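Local structure of EST1E (Clostridium proteoclasticum, 2WTM) at residues I129-A134 and L193-D198; E201-E206 and D226-D231; P28-I33 and Y103-S108. The protein hydrolyses ester bonds as a promiscuous feruloyl esterase, probably releasing ferulic acid from plant cell-wall material in the rumen. All coordinates share one frame; numbering follows the deposited sequence.

Contact 1 of 3, residues I129-A134 and L193-D198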
# COMPACT_ATOMS: atom_id res chain seq x y z
N ILE A 129 -10.43 2.63 -18.03
CA ILE A 129 -11.69 3.38 -17.93
C ILE A 129 -12.08 3.78 -16.51
O ILE A 129 -12.81 3.05 -15.85
CB ILE A 129 -12.84 2.58 -18.58
CG1 ILE A 129 -12.41 2.13 -19.97
CG2 ILE A 129 -14.06 3.49 -18.67
CD1 ILE A 129 -13.41 1.23 -20.63
N PRO A 130 -11.62 4.95 -16.05
CA PRO A 130 -12.08 5.42 -14.75
C PRO A 130 -13.42 6.13 -14.89
O PRO A 130 -13.49 7.18 -15.50
CB PRO A 130 -10.94 6.34 -14.31
CG PRO A 130 -9.83 6.06 -15.23
CD PRO A 130 -10.53 5.78 -16.54
N LEU A 131 -14.43 5.61 -14.21
CA LEU A 131 -15.79 6.14 -14.23
C LEU A 131 -15.99 7.03 -12.98
O LEU A 131 -15.87 6.50 -11.88
CB LEU A 131 -16.78 5.00 -14.28
CG LEU A 131 -16.69 4.08 -15.47
CD1 LEU A 131 -17.49 2.79 -15.30
CD2 LEU A 131 -16.99 4.77 -16.79
N SER A 132 -16.13 8.38 -13.17
CA SER A 132 -16.24 9.33 -12.06
C SER A 132 -15.25 9.00 -10.95
O SER A 132 -15.62 8.83 -9.78
CB SER A 132 -17.70 9.30 -11.54
OG SER A 132 -18.59 9.61 -12.67
N PRO A 133 -13.96 8.94 -11.34
CA PRO A 133 -12.98 8.46 -10.37
C PRO A 133 -12.80 9.36 -9.19
O PRO A 133 -12.78 10.59 -9.36
CB PRO A 133 -11.71 8.38 -11.20
CG PRO A 133 -11.89 9.39 -12.28
CD PRO A 133 -13.30 9.31 -12.62
N ALA A 134 -12.76 8.81 -8.00
CA ALA A 134 -12.52 9.60 -6.79
C ALA A 134 -11.04 9.91 -6.64
O ALA A 134 -10.46 9.64 -5.57
CB ALA A 134 -13.05 8.85 -5.55
N LEU A 193 -10.17 6.36 -20.96
CA LEU A 193 -11.46 7.04 -21.07
C LEU A 193 -11.97 7.38 -19.70
O LEU A 193 -12.28 6.47 -18.90
CB LEU A 193 -12.52 6.20 -21.76
CG LEU A 193 -13.95 6.72 -21.78
CD1 LEU A 193 -14.09 7.86 -22.78
CD2 LEU A 193 -14.95 5.62 -22.20
N ILE A 194 -12.01 8.68 -19.39
CA ILE A 194 -12.68 9.11 -18.15
C ILE A 194 -14.07 9.56 -18.48
O ILE A 194 -14.25 10.33 -19.45
CB ILE A 194 -11.93 10.23 -17.38
CG1 ILE A 194 -10.60 9.68 -16.91
CG2 ILE A 194 -12.76 10.68 -16.22
CD1 ILE A 194 -9.76 10.79 -16.27
N VAL A 195 -15.03 9.06 -17.73
CA VAL A 195 -16.45 9.52 -17.82
C VAL A 195 -16.82 10.19 -16.52
O VAL A 195 -16.37 9.73 -15.44
CB VAL A 195 -17.38 8.31 -18.09
CG1 VAL A 195 -18.81 8.83 -18.32
CG2 VAL A 195 -16.88 7.53 -19.24
N HIS A 196 -17.58 11.31 -16.54
CA HIS A 196 -17.96 11.97 -15.33
C HIS A 196 -19.14 12.88 -15.59
O HIS A 196 -19.15 13.57 -16.61
CB HIS A 196 -16.75 12.82 -14.83
CG HIS A 196 -16.68 13.04 -13.36
ND1 HIS A 196 -15.55 12.75 -12.62
CD2 HIS A 196 -17.58 13.53 -12.49
CE1 HIS A 196 -15.77 13.05 -11.36
NE2 HIS A 196 -17.00 13.51 -11.24
N GLY A 197 -20.13 12.80 -14.69
CA GLY A 197 -21.35 13.65 -14.71
C GLY A 197 -21.01 15.02 -14.17
O GLY A 197 -20.45 15.12 -13.08
N ASP A 198 -21.45 16.06 -14.85
CA ASP A 198 -21.09 17.41 -14.40
C ASP A 198 -21.93 17.95 -13.22
O ASP A 198 -21.65 19.05 -12.76
CB ASP A 198 -21.01 18.41 -15.57
CG ASP A 198 -22.34 18.71 -16.22
OD1 ASP A 198 -23.41 18.48 -15.62
OD2 ASP A 198 -22.23 19.13 -17.38
O HOH W 1 -20.62 11.32 -12.18

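Contact 2 of 3, residues E201-E206 and D226-D231. With PO4 (phosphate ion), chain E.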
# COMPACT_ATOMS: atom_id res chain seq x y z
N GLU A 201 -22.37 15.02 -7.21
CA GLU A 201 -22.49 15.54 -5.86
C GLU A 201 -21.45 14.96 -4.91
O GLU A 201 -21.43 15.31 -3.73
CB GLU A 201 -23.91 15.14 -5.34
CG GLU A 201 -24.23 13.56 -5.08
CD GLU A 201 -24.54 12.69 -6.32
OE1 GLU A 201 -24.24 13.09 -7.45
OE2 GLU A 201 -25.04 11.56 -6.14
N ALA A 202 -20.69 13.98 -5.39
CA ALA A 202 -19.86 13.17 -4.49
C ALA A 202 -18.41 13.44 -4.71
O ALA A 202 -17.65 13.52 -3.74
CB ALA A 202 -20.17 11.71 -4.70
N VAL A 203 -18.00 13.51 -5.97
CA VAL A 203 -16.60 13.80 -6.34
C VAL A 203 -16.58 14.81 -7.46
O VAL A 203 -17.33 14.69 -8.46
CB VAL A 203 -15.84 12.41 -6.66
CG1 VAL A 203 -16.02 11.44 -5.49
CG2 VAL A 203 -16.35 11.76 -7.88
N PRO A 204 -15.74 15.85 -7.32
CA PRO A 204 -15.82 16.99 -8.20
C PRO A 204 -15.44 16.70 -9.64
O PRO A 204 -14.35 16.16 -9.90
CB PRO A 204 -14.78 17.96 -7.58
CG PRO A 204 -13.83 17.09 -6.90
CD PRO A 204 -14.70 16.05 -6.29
N TYR A 205 -16.36 17.03 -10.55
CA TYR A 205 -16.15 16.94 -12.00
C TYR A 205 -14.82 17.53 -12.48
O TYR A 205 -14.15 16.95 -13.33
CB TYR A 205 -17.34 17.62 -12.74
CG TYR A 205 -17.16 17.81 -14.23
CD1 TYR A 205 -17.23 16.73 -15.10
CD2 TYR A 205 -16.94 19.08 -14.79
CE1 TYR A 205 -17.04 16.89 -16.41
CE2 TYR A 205 -16.75 19.26 -16.13
CZ TYR A 205 -16.81 18.19 -16.95
OH TYR A 205 -16.61 18.38 -18.29
N GLU A 206 -14.43 18.70 -11.95
CA GLU A 206 -13.30 19.44 -12.47
C GLU A 206 -11.99 18.70 -12.22
O GLU A 206 -11.01 18.89 -12.95
CB GLU A 206 -13.26 20.87 -11.88
CG GLU A 206 -12.09 21.74 -12.39
CD GLU A 206 -12.11 21.96 -13.91
OE1 GLU A 206 -13.18 21.76 -14.51
OE2 GLU A 206 -11.06 22.37 -14.49
N ASP A 226 -25.63 15.09 -15.06
CA ASP A 226 -25.79 13.80 -14.40
C ASP A 226 -25.01 13.67 -13.08
O ASP A 226 -24.10 14.46 -12.79
CB ASP A 226 -25.47 12.68 -15.33
CG ASP A 226 -26.36 11.47 -15.11
OD1 ASP A 226 -27.09 11.42 -14.08
OD2 ASP A 226 -26.29 10.59 -15.95
N THR A 227 -25.45 12.69 -12.30
CA THR A 227 -25.08 12.49 -10.93
C THR A 227 -23.88 11.50 -10.85
O THR A 227 -23.35 10.99 -11.83
CB THR A 227 -26.28 11.96 -10.15
OG1 THR A 227 -26.63 10.66 -10.61
CG2 THR A 227 -27.52 12.89 -10.39
N HIS A 228 -23.49 11.28 -9.63
CA HIS A 228 -22.34 10.39 -9.36
C HIS A 228 -22.50 9.00 -9.93
O HIS A 228 -21.52 8.43 -10.41
CB HIS A 228 -22.12 10.32 -7.86
CG HIS A 228 -20.86 9.63 -7.45
ND1 HIS A 228 -19.63 9.93 -8.00
CD2 HIS A 228 -20.64 8.63 -6.55
CE1 HIS A 228 -18.71 9.13 -7.46
NE2 HIS A 228 -19.30 8.34 -6.59
N CYS A 229 -23.70 8.43 -9.82
CA CYS A 229 -23.98 7.08 -10.35
C CYS A 229 -24.85 7.10 -11.59
O CYS A 229 -25.47 6.07 -11.95
CB CYS A 229 -24.62 6.18 -9.31
SG CYS A 229 -23.62 5.80 -7.87
N TYR A 230 -24.90 8.25 -12.25
CA TYR A 230 -25.58 8.37 -13.54
C TYR A 230 -27.09 8.05 -13.47
O TYR A 230 -27.62 7.20 -14.21
CB TYR A 230 -24.84 7.57 -14.62
CG TYR A 230 -23.35 7.50 -14.41
CD1 TYR A 230 -22.56 8.65 -14.47
CD2 TYR A 230 -22.71 6.31 -14.14
CE1 TYR A 230 -21.18 8.58 -14.33
CE2 TYR A 230 -21.33 6.24 -13.99
CZ TYR A 230 -20.59 7.37 -14.05
OH TYR A 230 -19.21 7.40 -13.91
N ASP A 231 -27.76 8.75 -12.58
CA ASP A 231 -29.20 8.50 -12.32
C ASP A 231 -29.97 8.88 -13.59
O ASP A 231 -30.96 8.22 -13.93
CB ASP A 231 -29.70 9.33 -11.17
CG ASP A 231 -29.12 8.96 -9.84
OD1 ASP A 231 -28.64 7.84 -9.65
OD2 ASP A 231 -29.25 9.79 -8.93
P PO4 E . -18.00 5.71 -4.03
O1 PO4 E . -18.95 4.79 -4.78
O2 PO4 E . -18.58 5.65 -2.63
O3 PO4 E . -18.19 7.15 -4.47
O4 PO4 E . -16.49 5.34 -4.15
O HOH W 2 -25.95 9.48 -7.92

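Contact 3 of 3, residues P28-I33 and Y103-S108. With PO4 (phosphate ion), chain E.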
# COMPACT_ATOMS: atom_id res chain seq x y z
N PRO A 28 -10.83 -10.64 -25.28
CA PRO A 28 -10.28 -9.74 -24.24
C PRO A 28 -11.04 -9.87 -22.93
O PRO A 28 -12.15 -10.39 -22.89
CB PRO A 28 -10.47 -8.35 -24.82
CG PRO A 28 -10.79 -8.55 -26.27
CD PRO A 28 -11.51 -9.87 -26.33
N LEU A 29 -10.48 -9.35 -21.84
CA LEU A 29 -11.10 -9.43 -20.52
C LEU A 29 -10.96 -8.03 -19.86
O LEU A 29 -9.85 -7.47 -19.87
CB LEU A 29 -10.38 -10.41 -19.65
CG LEU A 29 -10.84 -10.42 -18.20
CD1 LEU A 29 -11.99 -11.26 -18.11
CD2 LEU A 29 -9.79 -10.91 -17.24
N CYS A 30 -12.05 -7.49 -19.34
CA CYS A 30 -11.99 -6.25 -18.55
C CYS A 30 -12.29 -6.54 -17.10
O CYS A 30 -13.33 -7.07 -16.75
CB CYS A 30 -12.90 -5.21 -19.06
SG CYS A 30 -12.76 -3.57 -18.35
N ILE A 31 -11.34 -6.16 -16.22
CA ILE A 31 -11.52 -6.17 -14.79
C ILE A 31 -12.30 -4.90 -14.39
O ILE A 31 -11.97 -3.78 -14.80
CB ILE A 31 -10.17 -6.24 -14.07
CG1 ILE A 31 -9.46 -7.57 -14.38
CG2 ILE A 31 -10.35 -6.19 -12.55
CD1 ILE A 31 -7.97 -7.59 -14.05
N ILE A 32 -13.32 -5.06 -13.57
CA ILE A 32 -14.22 -3.96 -13.17
C ILE A 32 -14.25 -3.89 -11.66
O ILE A 32 -14.63 -4.86 -10.98
CB ILE A 32 -15.70 -4.17 -13.67
CG1 ILE A 32 -15.65 -4.36 -15.19
CG2 ILE A 32 -16.52 -2.96 -13.35
CD1 ILE A 32 -17.06 -4.66 -15.78
N ILE A 33 -13.93 -2.73 -11.12
CA ILE A 33 -13.86 -2.49 -9.68
C ILE A 33 -14.85 -1.40 -9.22
O ILE A 33 -14.86 -0.27 -9.71
CB ILE A 33 -12.44 -2.07 -9.24
CG1 ILE A 33 -11.37 -3.02 -9.78
CG2 ILE A 33 -12.38 -1.92 -7.73
CD1 ILE A 33 -11.48 -4.44 -9.35
N TYR A 103 -8.03 -5.36 -19.75
CA TYR A 103 -8.36 -3.96 -19.58
C TYR A 103 -8.82 -3.73 -18.15
O TYR A 103 -9.12 -4.67 -17.47
CB TYR A 103 -9.49 -3.59 -20.51
CG TYR A 103 -9.13 -3.70 -21.97
CD1 TYR A 103 -8.71 -2.59 -22.67
CD2 TYR A 103 -9.29 -4.89 -22.68
CE1 TYR A 103 -8.40 -2.66 -24.04
CE2 TYR A 103 -8.98 -4.96 -24.07
CZ TYR A 103 -8.54 -3.85 -24.70
OH TYR A 103 -8.23 -3.83 -26.08
N MET A 104 -8.89 -2.48 -17.71
CA MET A 104 -9.45 -2.17 -16.42
C MET A 104 -10.47 -1.05 -16.52
O MET A 104 -10.32 -0.07 -17.23
CB MET A 104 -8.41 -1.73 -15.40
CG MET A 104 -7.49 -2.81 -14.93
SD MET A 104 -6.24 -2.10 -13.77
CE MET A 104 -5.45 -3.55 -13.22
N ALA A 105 -11.48 -1.17 -15.66
CA ALA A 105 -12.54 -0.10 -15.50
C ALA A 105 -12.96 -0.11 -14.02
O ALA A 105 -12.85 -1.11 -13.33
CB ALA A 105 -13.79 -0.39 -16.40
N GLY A 106 -13.38 1.04 -13.51
CA GLY A 106 -13.81 1.16 -12.12
C GLY A 106 -14.57 2.40 -11.86
O GLY A 106 -14.30 3.37 -12.54
N HIS A 107 -15.47 2.39 -10.88
CA HIS A 107 -16.24 3.56 -10.51
C HIS A 107 -15.78 4.17 -9.18
O HIS A 107 -15.64 3.45 -8.17
CB HIS A 107 -17.71 3.16 -10.47
CG HIS A 107 -18.64 4.31 -10.20
ND1 HIS A 107 -19.20 4.54 -8.95
CD2 HIS A 107 -19.04 5.32 -10.99
CE1 HIS A 107 -19.94 5.63 -9.02
NE2 HIS A 107 -19.86 6.12 -10.24
N SER A 108 -15.61 5.51 -9.20
CA SER A 108 -15.40 6.31 -8.01
C SER A 108 -14.13 5.85 -7.25
O SER A 108 -13.09 5.92 -7.82
CB SER A 108 -16.66 6.42 -7.15
OG SER A 108 -16.48 7.50 -6.21
P PO4 E . -18.00 5.71 -4.03
O1 PO4 E . -18.95 4.79 -4.78
O2 PO4 E . -18.58 5.65 -2.63
O3 PO4 E . -18.19 7.15 -4.47
O4 PO4 E . -16.49 5.34 -4.15

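Contact 1 of 3, residues I129-A134 and L193-D198
Strands 129-131 and 193-197 run parallel, their short axes 11° apart and 4.9 Å at closest approach, with L131 and V195 bridged by two backbone bonds: V195 N donates to P130 O, and S132 N donates to V195 O at 2.7 Å. A proline interrupts the ladder one step earlier. P130 has no N-H to give; its ring carbon CD, 3.0 Å from L193 O, stands where the amide hydrogen would point.

On one face of the pair, L131 and V195 lie side by side and point the same way, L131 CD2 meeting V195 CG2 at 3.7 Å; I129 CG2 touches L193 CD2 nearby. On the other face I194 is gripped by two proline rings, each crossing it at about a right angle: CG1 meets P130 CD, while CG2, anti to the backbone N, meets P133 CD at 3.9 Å. Just past the end of strand 129-131, S132 CA makes a CH-pi contact over one face of the H196 ring, 3.9 Å from its centroid. Water 1 joins S132 OG to G197 N, accepting from both, and S132 OG is also hydrogen-bonded to Y230 OH. The H196 ring is fixed at both nitrogens, ND1 by S208 OG and NE2 by V203 O.

Helix 234-249 packs on I129, L193 and V195, helix 205-214 on I194 and P133, and strands 99-107 and 218-223 flank the pair within the central sheet.

Contact 2 of 3, residues E201-E206 and D226-D231
The H228 backbone and ring meet E201, A202 and V203, and one direct hydrogen bond joins the segments: H228 N donates to E201 OE1 at 2.9 Å, on the syn side of the carboxylate and 23° out of its plane. The bend of E201 at chi2 (-78°), with CG set between the backbone N and the carbonyl carbon, turns the carboxylate to this N-H, nearly perpendicular (86°) to the imidazole. Alongside, water 2 donates to E201 OE2, accepts from C229 N and is hydrogen-bonded to T227 OG1 at 3.0 Å.

A CH-pi contact and a methyl contact pack the H228 ring. A202 CB sits over one imidazole face, 3.6 Å from the centroid, while V203 CG2 approaches H228 CE1 obliquely at 3.6 Å.

Within 226-231, T227 and Y230 close a type I turn. T227 N donates to D226 OD1, and D231 N to T227 OG1 at 3.0 Å, so the loop presenting H228 is braced by its own side chains.

At the ring's edge H228 NE2 donates to O3 of a phosphate, probably from the crystallisation liquor, at 2.7 Å. H228 ND1 is hydrogen-bonded to D200 OD2, and D200 OD1 receives the backbone N-H groups of A202 and V203. With S108 beside the same phosphate, this is consistent with the Ser-His-Asp catalytic triad of an alpha/beta hydrolase, its histidine on the loop after the last strand.

Contact 3 of 3, residues P28-I33 and Y103-S108
Y103, the residue with the largest surface buried here (91 Å²), meets strand 28-33 through both backbone and ring. Its N-H donates to L29 O at 2.8 Å, and its own O accepts from I31 N. With CG beside the backbone N, the ring brings its edge to P28, Y103 CE2 lying 3.8 Å from P28 CB; the phenol OH is hydrogen-bonded to K126 NZ of the neighbouring strand.

A105, with 60 Å² buried, continues the ladder: its N donates to I31 O at 2.8 Å, and its O accepts from I33 N. Its methyl shares a face of the sheet with Y103 and C30. There C30 SG, carried anti to the backbone N (chi1 -171°), fits between the two, 3.9 Å from both Y103 CB and A105 CB.

The five N-H...O bonds, the last from H107 N to I33 O, together with segment axes 26° apart, define a regular parallel pair in the middle of the alpha/beta-hydrolase sheet. Strand 103-107 leads directly into a probable nucleophile elbow, G106-x-S108-x-G110, where S108 has a positive phi (59°) and precedes helix 109-120. S108 OG lies only 2.5 Å from phosphate O3, too short to be taken as a reliable bond length; F36 N and Q109 N also bind this ion.

I31, burying 51 Å², projects to the other face with M104, I31 CB lying 4.4 Å from M104 CG; helix 79-93 packs against both side chains, V90 touching each.

Contacts 1 and 3 are buried and belong to one sheet, joined through neighbouring strands 99-107 and 125-131 by L131 N to G106 O and I129 N to M104 O, each 2.8 Å. Contact 2 lies at the surface, between loops beyond the strand ends. The chemistry follows: contact 3 is a full parallel ladder, contact 1 a ladder interrupted by P130, with a single bridge, and contact 2 rests on one side-chain-to-backbone bond, a water and ring packing. Polar links tie contact 2 to both others: side-chain and backbone groups reach contact 1, and H107 NE2 in contact 3 is hydrogen-bonded to H228 O.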